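Local coordinates for protein DNA methyltransferase (Nicotiana tabacum, PDB 4ONQ) that probably methylates cytosine at carbon 5 in DNA, as a plant DRM-type enzyme whose catalytic domain is held here with sinefungin in its cofactor pocket, at residues 159-163 against 164-168; 187-190 against 191-194; 221-224 against 225-229; 269-272 against 273-277. The protein carries 5 engineered substitutions. One frame throughout, in Å; residues are numbered along the deposited sequence.

Contact 1 (159-163 against 164-168); sequences DQCRK and WNLVW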
loop_
_atom_site.group_PDB
_atom_site.type_symbol
_atom_site.label_atom_id
_atom_site.label_comp_id
_atom_site.label_asym_id
_atom_site.label_seq_id
_atom_site.Cartn_x
_atom_site.Cartn_y
_atom_site.Cartn_z
ATOM N N ASP A 159 15.707 -17.351 10.371
ATOM C CA ASP A 159 16.237 -16.437 9.396
ATOM C C ASP A 159 15.609 -16.636 8.048
ATOM O O ASP A 159 15.285 -15.683 7.413
ATOM C CB ASP A 159 17.779 -16.516 9.272
ATOM C CG ASP A 159 18.525 -15.939 10.469
ATOM O OD1 ASP A 159 17.930 -15.277 11.308
ATOM O OD2 ASP A 159 19.732 -16.150 10.581
ATOM N N GLN A 160 15.482 -17.875 7.607
ATOM C CA GLN A 160 14.813 -18.136 6.367
ATOM C C GLN A 160 13.359 -17.725 6.363
ATOM O O GLN A 160 12.906 -17.220 5.406
ATOM C CB GLN A 160 14.964 -19.580 5.936
ATOM C CG GLN A 160 16.374 -20.052 5.741
ATOM C CD GLN A 160 17.153 -19.237 4.765
ATOM O OE1 GLN A 160 16.725 -18.977 3.685
ATOM N NE2 GLN A 160 18.308 -18.851 5.156
ATOM N N CYS A 161 12.647 -17.957 7.442
ATOM C CA CYS A 161 11.258 -17.571 7.570
ATOM C C CYS A 161 10.992 -16.093 7.542
ATOM O O CYS A 161 10.060 -15.664 6.953
ATOM C CB CYS A 161 10.661 -18.152 8.823
ATOM S SG CYS A 161 10.473 -19.900 8.812
ATOM N N ARG A 162 11.823 -15.325 8.210
ATOM C CA ARG A 162 11.741 -13.900 8.151
ATOM C C ARG A 162 12.032 -13.360 6.801
ATOM O O ARG A 162 11.386 -12.451 6.353
ATOM C CB ARG A 162 12.705 -13.284 9.121
ATOM C CG ARG A 162 12.269 -13.384 10.539
ATOM C CD ARG A 162 13.356 -13.009 11.503
ATOM N NE ARG A 162 12.697 -12.701 12.729
ATOM C CZ ARG A 162 12.862 -13.363 13.842
ATOM N NH1 ARG A 162 13.718 -14.342 13.891
ATOM N NH2 ARG A 162 12.174 -13.029 14.899
ATOM N N LYS A 163 13.043 -13.906 6.171
ATOM C CA LYS A 163 13.452 -13.477 4.872
ATOM C C LYS A 163 12.398 -13.719 3.837
ATOM O O LYS A 163 12.220 -12.963 2.946
ATOM C CB LYS A 163 14.744 -14.143 4.486
ATOM C CG LYS A 163 15.109 -13.965 3.043
ATOM C CD LYS A 163 16.505 -14.436 2.753
ATOM C CE LYS A 163 16.896 -14.011 1.372
ATOM N NZ LYS A 163 17.782 -14.979 0.742
ATOM N N TRP A 164 11.710 -14.811 3.955
ATOM C CA TRP A 164 10.754 -15.185 2.920
ATOM C C TRP A 164 9.300 -15.120 3.372
ATOM O O TRP A 164 8.405 -15.488 2.614
ATOM C CB TRP A 164 11.068 -16.592 2.405
ATOM C CG TRP A 164 12.349 -16.660 1.650
ATOM C CD1 TRP A 164 13.577 -16.991 2.143
ATOM C CD2 TRP A 164 12.536 -16.377 0.260
ATOM N NE1 TRP A 164 14.516 -16.942 1.142
ATOM C CE2 TRP A 164 13.903 -16.568 -0.024
ATOM C CE3 TRP A 164 11.676 -15.999 -0.777
ATOM C CZ2 TRP A 164 14.435 -16.378 -1.295
ATOM C CZ3 TRP A 164 12.204 -15.818 -2.042
ATOM C CH2 TRP A 164 13.571 -16.004 -2.290
ATOM N N ASN A 165 9.069 -14.652 4.596
ATOM C CA ASN A 165 7.722 -14.591 5.152
ATOM C C ASN A 165 7.022 -15.950 5.100
ATOM O O ASN A 165 5.908 -16.077 4.587
ATOM C CB ASN A 165 6.888 -13.510 4.458
ATOM C CG ASN A 165 7.061 -12.141 5.098
ATOM O OD1 ASN A 165 7.407 -12.036 6.272
ATOM N ND2 ASN A 165 6.811 -11.086 4.328
ATOM N N LEU A 166 7.694 -16.968 5.628
ATOM C CA LEU A 166 7.123 -18.303 5.695
ATOM C C LEU A 166 6.301 -18.450 6.963
ATOM O O LEU A 166 6.674 -17.938 8.011
ATOM C CB LEU A 166 8.229 -19.350 5.650
ATOM C CG LEU A 166 9.107 -19.238 4.408
ATOM C CD1 LEU A 166 10.251 -20.217 4.493
ATOM C CD2 LEU A 166 8.298 -19.473 3.143
ATOM N N VAL A 167 5.172 -19.138 6.857
ATOM C CA VAL A 167 4.286 -19.331 7.992
ATOM C C VAL A 167 4.084 -20.824 8.214
ATOM O O VAL A 167 4.152 -21.606 7.275
ATOM C CB VAL A 167 2.929 -18.639 7.755
ATOM C CG1 VAL A 167 3.115 -17.121 7.656
ATOM C CG2 VAL A 167 2.267 -19.179 6.489
ATOM N N TRP A 168 3.849 -21.217 9.460
ATOM C CA TRP A 168 3.643 -22.625 9.782
ATOM C C TRP A 168 2.226 -23.052 9.444
ATOM O O TRP A 168 1.272 -22.382 9.825
ATOM C CB TRP A 168 3.949 -22.900 11.257
ATOM C CG TRP A 168 5.366 -22.584 11.614
ATOM C CD1 TRP A 168 5.859 -21.385 12.052
ATOM C CD2 TRP A 168 6.485 -23.477 11.544
ATOM N NE1 TRP A 168 7.217 -21.481 12.266
ATOM C CE2 TRP A 168 7.625 -22.754 11.961
ATOM C CE3 TRP A 168 6.636 -24.817 11.168
ATOM C CZ2 TRP A 168 8.895 -23.327 12.016
ATOM C CZ3 TRP A 168 7.898 -25.384 11.220
ATOM C CH2 TRP A 168 9.013 -24.637 11.641
#

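Contact 2 (187-190 against 191-194); sequences GFPK and NHTR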
loop_
_atom_site.group_PDB
_atom_site.type_symbol
_atom_site.label_atom_id
_atom_site.label_comp_id
_atom_site.label_asym_id
_atom_site.label_seq_id
_atom_site.Cartn_x
_atom_site.Cartn_y
_atom_site.Cartn_z
ATOM N N GLY A 187 -5.387 -5.453 2.669
ATOM C CA GLY A 187 -6.665 -4.766 2.768
ATOM C C GLY A 187 -7.523 -4.838 1.515
ATOM O O GLY A 187 -8.467 -4.068 1.352
ATOM N N PHE A 188 -7.195 -5.763 0.623
ATOM C CA PHE A 188 -7.960 -5.935 -0.606
ATOM C C PHE A 188 -9.075 -6.949 -0.415
ATOM O O PHE A 188 -8.959 -7.861 0.403
ATOM C CB PHE A 188 -7.041 -6.348 -1.761
ATOM C CG PHE A 188 -6.206 -5.218 -2.297
ATOM C CD1 PHE A 188 -6.735 -4.324 -3.219
ATOM C CD2 PHE A 188 -4.898 -5.035 -1.867
ATOM C CE1 PHE A 188 -5.965 -3.275 -3.711
ATOM C CE2 PHE A 188 -4.130 -3.992 -2.350
ATOM C CZ PHE A 188 -4.660 -3.113 -3.276
ATOM N N PRO A 189 -10.177 -6.780 -1.158
ATOM C CA PRO A 189 -11.244 -7.780 -1.081
ATOM C C PRO A 189 -10.760 -9.106 -1.642
ATOM O O PRO A 189 -9.900 -9.130 -2.518
ATOM C CB PRO A 189 -12.342 -7.193 -1.967
ATOM C CG PRO A 189 -11.621 -6.280 -2.911
ATOM C CD PRO A 189 -10.479 -5.713 -2.127
ATOM N N LYS A 190 -11.294 -10.201 -1.128
ATOM C CA LYS A 190 -10.849 -11.515 -1.558
ATOM C C LYS A 190 -11.190 -11.778 -3.022
ATOM O O LYS A 190 -12.308 -11.492 -3.468
ATOM C CB LYS A 190 -11.441 -12.609 -0.676
ATOM C CG LYS A 190 -11.024 -13.991 -1.115
ATOM C CD LYS A 190 -11.399 -15.047 -0.113
ATOM C CE LYS A 190 -10.938 -16.407 -0.590
ATOM N NZ LYS A 190 -11.020 -17.423 0.495
ATOM N N ASN A 191 -10.208 -12.334 -3.733
ATOM C CA ASN A 191 -10.280 -12.649 -5.163
ATOM C C ASN A 191 -10.080 -11.424 -6.048
ATOM O O ASN A 191 -10.271 -11.485 -7.262
ATOM C CB ASN A 191 -11.563 -13.407 -5.541
ATOM C CG ASN A 191 -11.605 -14.817 -4.967
ATOM O OD1 ASN A 191 -10.578 -15.381 -4.592
ATOM N ND2 ASN A 191 -12.797 -15.391 -4.903
ATOM N N HIS A 192 -9.673 -10.321 -5.427
ATOM C CA HIS A 192 -9.392 -9.073 -6.136
ATOM C C HIS A 192 -8.454 -9.288 -7.313
ATOM O O HIS A 192 -8.614 -8.677 -8.361
ATOM C CB HIS A 192 -8.752 -8.066 -5.185
ATOM C CG HIS A 192 -8.552 -6.713 -5.787
ATOM N ND1 HIS A 192 -9.603 -5.878 -6.104
ATOM C CD2 HIS A 192 -7.424 -6.044 -6.124
ATOM C CE1 HIS A 192 -9.129 -4.753 -6.610
ATOM N NE2 HIS A 192 -7.811 -4.829 -6.636
ATOM N N THR A 193 -7.472 -10.162 -7.127
ATOM C CA THR A 193 -6.456 -10.386 -8.143
ATOM C C THR A 193 -6.567 -11.774 -8.766
ATOM O O THR A 193 -5.720 -12.163 -9.545
ATOM C CB THR A 193 -5.012 -10.185 -7.585
ATOM O OG1 THR A 193 -4.732 -11.160 -6.568
ATOM C CG2 THR A 193 -4.847 -8.791 -7.006
ATOM N N ARG A 194 -7.619 -12.512 -8.435
ATOM C CA ARG A 194 -7.750 -13.882 -8.916
ATOM C C ARG A 194 -8.463 -13.948 -10.268
ATOM O O ARG A 194 -9.349 -13.139 -10.556
ATOM C CB ARG A 194 -8.478 -14.740 -7.875
ATOM C CG ARG A 194 -8.501 -16.213 -8.216
ATOM C CD ARG A 194 -9.238 -17.030 -7.185
ATOM N NE ARG A 194 -9.442 -18.400 -7.653
ATOM C CZ ARG A 194 -10.129 -19.326 -6.992
ATOM N NH1 ARG A 194 -10.696 -19.038 -5.827
ATOM N NH2 ARG A 194 -10.255 -20.541 -7.500
#

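Contact 3 (221-224 against 225-229); sequences SVLK and DLFPG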
loop_
_atom_site.group_PDB
_atom_site.type_symbol
_atom_site.label_atom_id
_atom_site.label_comp_id
_atom_site.label_asym_id
_atom_site.label_seq_id
_atom_site.Cartn_x
_atom_site.Cartn_y
_atom_site.Cartn_z
ATOM N N SER A 221 -8.880 9.518 4.892
ATOM C CA SER A 221 -10.184 9.595 5.548
ATOM C C SER A 221 -10.649 11.036 5.750
ATOM O O SER A 221 -11.845 11.309 5.772
ATOM C CB SER A 221 -10.159 8.862 6.889
ATOM O OG SER A 221 -9.306 9.514 7.806
ATOM N N VAL A 222 -9.693 11.952 5.878
ATOM C CA VAL A 222 -9.983 13.376 6.019
ATOM C C VAL A 222 -10.715 13.947 4.805
ATOM O O VAL A 222 -11.261 15.046 4.865
ATOM C CB VAL A 222 -8.694 14.199 6.225
ATOM C CG1 VAL A 222 -7.913 13.686 7.426
ATOM C CG2 VAL A 222 -7.831 14.158 4.967
ATOM N N LEU A 223 -10.727 13.201 3.705
ATOM C CA LEU A 223 -11.349 13.678 2.476
ATOM C C LEU A 223 -12.854 13.466 2.452
ATOM O O LEU A 223 -13.553 14.098 1.661
ATOM C CB LEU A 223 -10.731 13.004 1.254
ATOM C CG LEU A 223 -9.259 13.291 0.993
ATOM C CD1 LEU A 223 -8.834 12.671 -0.336
ATOM C CD2 LEU A 223 -9.013 14.790 1.004
ATOM N N LYS A 224 -13.350 12.580 3.309
ATOM C CA LYS A 224 -14.759 12.187 3.257
ATOM C C LYS A 224 -15.722 13.354 3.465
ATOM O O LYS A 224 -16.731 13.464 2.769
ATOM C CB LYS A 224 -15.059 11.075 4.262
ATOM C CG LYS A 224 -16.484 10.551 4.188
ATOM C CD LYS A 224 -16.651 9.316 5.062
ATOM C CE LYS A 224 -18.027 8.702 4.881
ATOM N NZ LYS A 224 -18.328 8.517 3.436
ATOM N N ASP A 225 -15.413 14.241 4.376
ATOM C CA ASP A 225 -16.322 15.324 4.590
ATOM C C ASP A 225 -16.202 16.337 3.493
ATOM O O ASP A 225 -17.140 16.996 3.152
ATOM C CB ASP A 225 -16.056 15.992 5.930
ATOM C CG ASP A 225 -16.935 15.455 7.018
ATOM O OD1 ASP A 225 -17.927 14.784 6.665
ATOM O OD2 ASP A 225 -16.656 15.698 8.214
ATOM N N LEU A 226 -15.020 16.457 2.932
ATOM C CA LEU A 226 -14.759 17.490 1.943
ATOM C C LEU A 226 -15.471 17.278 0.607
ATOM O O LEU A 226 -15.792 18.246 -0.078
ATOM C CB LEU A 226 -13.254 17.640 1.719
ATOM C CG LEU A 226 -12.432 18.063 2.937
ATOM C CD1 LEU A 226 -10.950 18.064 2.598
ATOM C CD2 LEU A 226 -12.870 19.434 3.426
ATOM N N PHE A 227 -15.729 16.028 0.233
ATOM C CA PHE A 227 -16.247 15.758 -1.109
ATOM C C PHE A 227 -17.494 14.884 -1.175
ATOM O O PHE A 227 -17.437 13.748 -1.647
ATOM C CB PHE A 227 -15.148 15.166 -1.985
ATOM C CG PHE A 227 -13.974 16.078 -2.169
ATOM C CD1 PHE A 227 -13.984 17.045 -3.158
ATOM C CD2 PHE A 227 -12.862 15.973 -1.353
ATOM C CE1 PHE A 227 -12.908 17.890 -3.327
ATOM C CE2 PHE A 227 -11.783 16.816 -1.520
ATOM C CZ PHE A 227 -11.807 17.773 -2.508
ATOM N N PRO A 228 -18.637 15.432 -0.734
ATOM C CA PRO A 228 -19.923 14.727 -0.754
ATOM C C PRO A 228 -20.484 14.581 -2.170
ATOM O O PRO A 228 -21.367 13.756 -2.399
ATOM C CB PRO A 228 -20.836 15.636 0.081
ATOM C CG PRO A 228 -19.925 16.641 0.739
ATOM C CD PRO A 228 -18.769 16.788 -0.181
ATOM N N GLY A 229 -20.031 15.420 -3.075
ATOM C CA GLY A 229 -20.404 15.342 -4.463
ATOM C C GLY A 229 -19.717 14.197 -5.151
ATOM O O GLY A 229 -20.035 13.828 -6.254
#

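Contact 4 (269-272 against 273-277); sequences IVRS and WWEQT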
loop_
_atom_site.group_PDB
_atom_site.type_symbol
_atom_site.label_atom_id
_atom_site.label_comp_id
_atom_site.label_asym_id
_atom_site.label_seq_id
_atom_site.Cartn_x
_atom_site.Cartn_y
_atom_site.Cartn_z
ATOM N N ILE A 269 -7.663 -5.947 -13.713
ATOM C CA ILE A 269 -8.047 -6.195 -12.328
ATOM C C ILE A 269 -8.913 -5.044 -11.813
ATOM O O ILE A 269 -9.977 -5.250 -11.193
ATOM C CB ILE A 269 -6.802 -6.378 -11.422
ATOM C CG1 ILE A 269 -6.239 -7.790 -11.575
ATOM C CG2 ILE A 269 -7.145 -6.130 -9.970
ATOM C CD1 ILE A 269 -4.810 -7.926 -11.096
ATOM N N VAL A 270 -8.459 -3.828 -12.101
ATOM C CA VAL A 270 -9.138 -2.636 -11.609
ATOM C C VAL A 270 -10.487 -2.440 -12.302
ATOM O O VAL A 270 -11.461 -2.059 -11.664
ATOM C CB VAL A 270 -8.250 -1.381 -11.737
ATOM C CG1 VAL A 270 -9.031 -0.122 -11.380
ATOM C CG2 VAL A 270 -7.017 -1.517 -10.854
ATOM N N ARG A 271 -10.541 -2.726 -13.599
ATOM C CA ARG A 271 -11.783 -2.647 -14.366
ATOM C C ARG A 271 -12.827 -3.626 -13.824
ATOM O O ARG A 271 -13.992 -3.258 -13.594
ATOM C CB ARG A 271 -11.506 -2.925 -15.848
ATOM C CG ARG A 271 -12.754 -3.012 -16.731
ATOM C CD ARG A 271 -13.496 -1.677 -16.818
ATOM N NE ARG A 271 -12.658 -0.601 -17.351
ATOM C CZ ARG A 271 -13.050 0.664 -17.479
ATOM N NH1 ARG A 271 -14.275 1.026 -17.111
ATOM N NH2 ARG A 271 -12.215 1.570 -17.970
ATOM N N SER A 272 -12.403 -4.873 -13.616
ATOM C CA SER A 272 -13.277 -5.881 -13.027
ATOM C C SER A 272 -13.814 -5.407 -11.682
ATOM O O SER A 272 -15.011 -5.510 -11.422
ATOM C CB SER A 272 -12.552 -7.213 -12.865
ATOM O OG SER A 272 -12.402 -7.857 -14.114
ATOM N N TRP A 273 -12.927 -4.872 -10.842
ATOM C CA TRP A 273 -13.339 -4.335 -9.545
ATOM C C TRP A 273 -14.348 -3.195 -9.690
ATOM O O TRP A 273 -15.285 -3.059 -8.895
ATOM C CB TRP A 273 -12.121 -3.829 -8.776
ATOM C CG TRP A 273 -12.474 -3.148 -7.496
ATOM C CD1 TRP A 273 -12.739 -3.746 -6.301
ATOM C CD2 TRP A 273 -12.600 -1.736 -7.277
ATOM N NE1 TRP A 273 -13.029 -2.794 -5.351
ATOM C CE2 TRP A 273 -12.948 -1.553 -5.925
ATOM C CE3 TRP A 273 -12.455 -0.611 -8.093
ATOM C CZ2 TRP A 273 -13.151 -0.291 -5.369
ATOM C CZ3 TRP A 273 -12.654 0.644 -7.537
ATOM C CH2 TRP A 273 -13.003 0.793 -6.190
ATOM N N TRP A 274 -14.138 -2.358 -10.684
ATOM C CA TRP A 274 -14.947 -1.205 -10.900
ATOM C C TRP A 274 -16.335 -1.607 -11.216
ATOM O O TRP A 274 -17.276 -1.036 -10.727
ATOM C CB TRP A 274 -14.361 -0.354 -11.999
ATOM C CG TRP A 274 -14.982 0.987 -12.192
ATOM C CD1 TRP A 274 -15.998 1.332 -13.038
ATOM C CD2 TRP A 274 -14.619 2.219 -11.554
ATOM N NE1 TRP A 274 -16.270 2.636 -12.962
ATOM C CE2 TRP A 274 -15.497 3.225 -12.090
ATOM C CE3 TRP A 274 -13.699 2.577 -10.620
ATOM C CZ2 TRP A 274 -15.429 4.518 -11.696
ATOM C CZ3 TRP A 274 -13.654 3.881 -10.224
ATOM C CH2 TRP A 274 -14.493 4.831 -10.757
ATOM N N GLU A 275 -16.493 -2.599 -12.043
ATOM C CA GLU A 275 -17.776 -3.165 -12.300
ATOM C C GLU A 275 -18.418 -3.913 -11.174
ATOM O O GLU A 275 -19.570 -3.775 -10.949
ATOM C CB GLU A 275 -17.715 -4.025 -13.524
ATOM C CG GLU A 275 -17.387 -3.181 -14.706
ATOM C CD GLU A 275 -17.055 -3.963 -15.936
ATOM O OE1 GLU A 275 -17.416 -5.138 -16.026
ATOM O OE2 GLU A 275 -16.458 -3.372 -16.831
ATOM N N GLN A 276 -17.644 -4.694 -10.467
ATOM C CA GLN A 276 -18.122 -5.539 -9.426
ATOM C C GLN A 276 -18.674 -4.760 -8.277
ATOM O O GLN A 276 -19.488 -5.228 -7.546
ATOM C CB GLN A 276 -17.041 -6.502 -9.002
ATOM C CG GLN A 276 -16.900 -7.661 -9.961
ATOM C CD GLN A 276 -15.697 -8.545 -9.719
ATOM O OE1 GLN A 276 -15.256 -8.699 -8.615
ATOM N NE2 GLN A 276 -15.188 -9.133 -10.758
ATOM N N THR A 277 -18.168 -3.572 -8.096
ATOM C CA THR A 277 -18.622 -2.740 -7.034
ATOM C C THR A 277 -19.642 -1.783 -7.537
ATOM O O THR A 277 -20.008 -0.897 -6.838
ATOM C CB THR A 277 -17.492 -1.993 -6.325
ATOM O OG1 THR A 277 -16.673 -1.331 -7.270
ATOM C CG2 THR A 277 -16.682 -2.930 -5.573
#

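Contact 1 (159-163 against 164-168)
Cys161 and Leu166 meet where helix 151-164 ends and the chain turns into strand 166-170, and they form the tight part of this local contact. The backbone N of Leu166 donates to Cys161 O over 3.0 Å, in the carbonyl plane and on a lone pair, which ties Leu166 back to the last helical turn. Beside that bond Cys161 SG touches Leu166 CB at 3.9 Å. Asn165, with positive phi (54°), makes the reversal between them; its OD1 accepts from the backbone N of Asn123.

The outer part is more open to solvent. Trp164 N still reaches Gln160 O at 3.1 Å, and the same carbonyl oxygen lies in the plane of the indole at its edge, 3.3 Å from Trp164 CD1. The exposed Lys163, its CG anti to the backbone N (chi1 169°), runs alongside the indole and sets CG over one face, a CH-pi contact 3.8 Å from the centroid of the Trp164 five-membered ring. Replacing Trp164 by an alanine would probably leave the Lys163 chain without the flat surface it lies on, free to swing into solvent.

Among its neighbours, the turn packs on helix 132-143, where Trp164 touches Leu134 and Leu166 touches Ile138, while Leu166 also meets Val174 and Pro176 of the antiparallel partner strand 173-176.

Contact 2 (187-190 against 191-194)
Phe188 and His192 set their rings nearly parallel, with 26° between the planes, but offset so strongly that little of one ring lies over the other: the centroids are 4.9 Å from each other. The touching is done by Phe188 CD1, which stands over one face of the imidazole toward its rim, 3.4 Å from His192 CD2. His192 carries CG anti to its own N (chi1 -174°), which swings the imidazole back over the preceding residues. There Pro189 CG approaches His192 ND1 at 3.8 Å, the two side chains crossing at a slant.

The backbone beneath is a type II beta turn from Pro189 to His192, closed by His192 N donating to Pro189 O over 3.2 Å; the donor stands 36° out of the carbonyl plane. A type I turn from Asn191 to Arg194 overlaps it, sharing Asn191 and His192.

Substituting an alanine for His192 would probably take away the imidazole face against Phe188 CD1 and leave the carbonyl of Ile240, to which NE2 is hydrogen-bonded, without that donor. The imidazole thus combines apolar contact through a face with a polar bond at NE2. NE2 carries the proton in this bond to Ile240 O; held there and against Phe188, whose side chain lies about 5 Å from sinefungin, the ring is probably restrained in its rotation.

Contact 3 (221-224 against 225-229)
Leu223, Leu226 and Phe227 meet in an irregular turn that follows helix 213-220 and leads to strand 231-236, a connection within the Rossmann-like fold of class I methyltransferases. Residues 221-224 keep helical phi/psi without the regular bonding of a helix.

The polar interactions converge on one backbone oxygen. Leu223 O receives Leu226 N at 3.1 Å with an N-H...O angle of 120°, and also Phe227 N at 3.2 Å with an angle of 134°. Both bonds are weak, and their bent geometry is evidence that the helical pattern is fraying. Before them, Lys224 N donates to Ser221 O.

The apolar interactions centre on one methyl. Leu223 CD2 lies 4.1 Å from Leu226 CD1, the two leucines crossing at an angle, and 4.3 Å from Phe227 CE2. Leu226 holds CG anti to its carbonyl carbon (chi1 -62°), which lays its CD1 back across the turn toward Leu223. Leu223 and Leu226 also both touch Phe39 of strand 39-45, joining the turn to the large mixed sheet, while the Phe227 side chain rests on Asp308.

Leu223 O also lies at the edge of the Phe227 ring, near its plane, 3.6 Å from Phe227 CD2.

Contact 4 (269-272 against 273-277)
Helix 264-276, the crossover helix of the beta-alpha-beta unit between strands 254-260 and 282-286, carries this contact through its last turns. Regular i to i+4 bonds run along it: Trp273 N reaches Ile269 O at 3.0 Å, and Glu275 N reaches Arg271 O at 3.0 Å with an N-H...O angle of 166°. At the C-terminal end Trp273 O accepts twice, from Thr277 N and from Thr277 OG1 (2.7 Å), the two donors arriving from opposite faces of the carbonyl plane. The same hydroxyl oxygen sits 3.9 Å above the centre of the Trp273 ring.

On another side, Arg271 bends at chi2 and chi3, bringing its CD to 3.4 Å from Glu275 OE2, whereas the charged atoms stay apart: Arg271 NE is 4.7 Å from that oxygen, and guanidinium and carboxylate planes differ by 53°. The opposite charges therefore probably attract only weakly, without a salt bridge's direct contact. Arg271 NH2 instead donates to Leu283 O.

In the surrounding fold the two tryptophans point to different neighbours. Trp274 packs on Leu254 and Val257 of one flanking strand and Leu283 of the other, while Trp273 reaches Glu244 and Val245 on helix 242-249.

In the fold
Contacts 1 and 4 are partly buried, contacts 2 and 3 lie at the surface. Contacts 2 and 4 are the pair that touch: their centres are about 11 Å apart, and His192 CE1 meets Trp273 CD1 at 3.8 Å, which joins the loop after helix 179-186 to helix 264-276 near the sinefungin pocket. Contacts 1 and 3 are about 40 Å apart between centres, on opposite sides of the chain's centre. Regular helical bonding dominates contact 4, whereas contact 1 ends a helix, contact 2 relies on beta turns and an aromatic pair, and contact 3 has weak bonds with apolar packing of two leucines and a phenylalanine. Contacts 3 and 4 both adjoin the mixed sheet; contact 1 adjoins a separate two-stranded one.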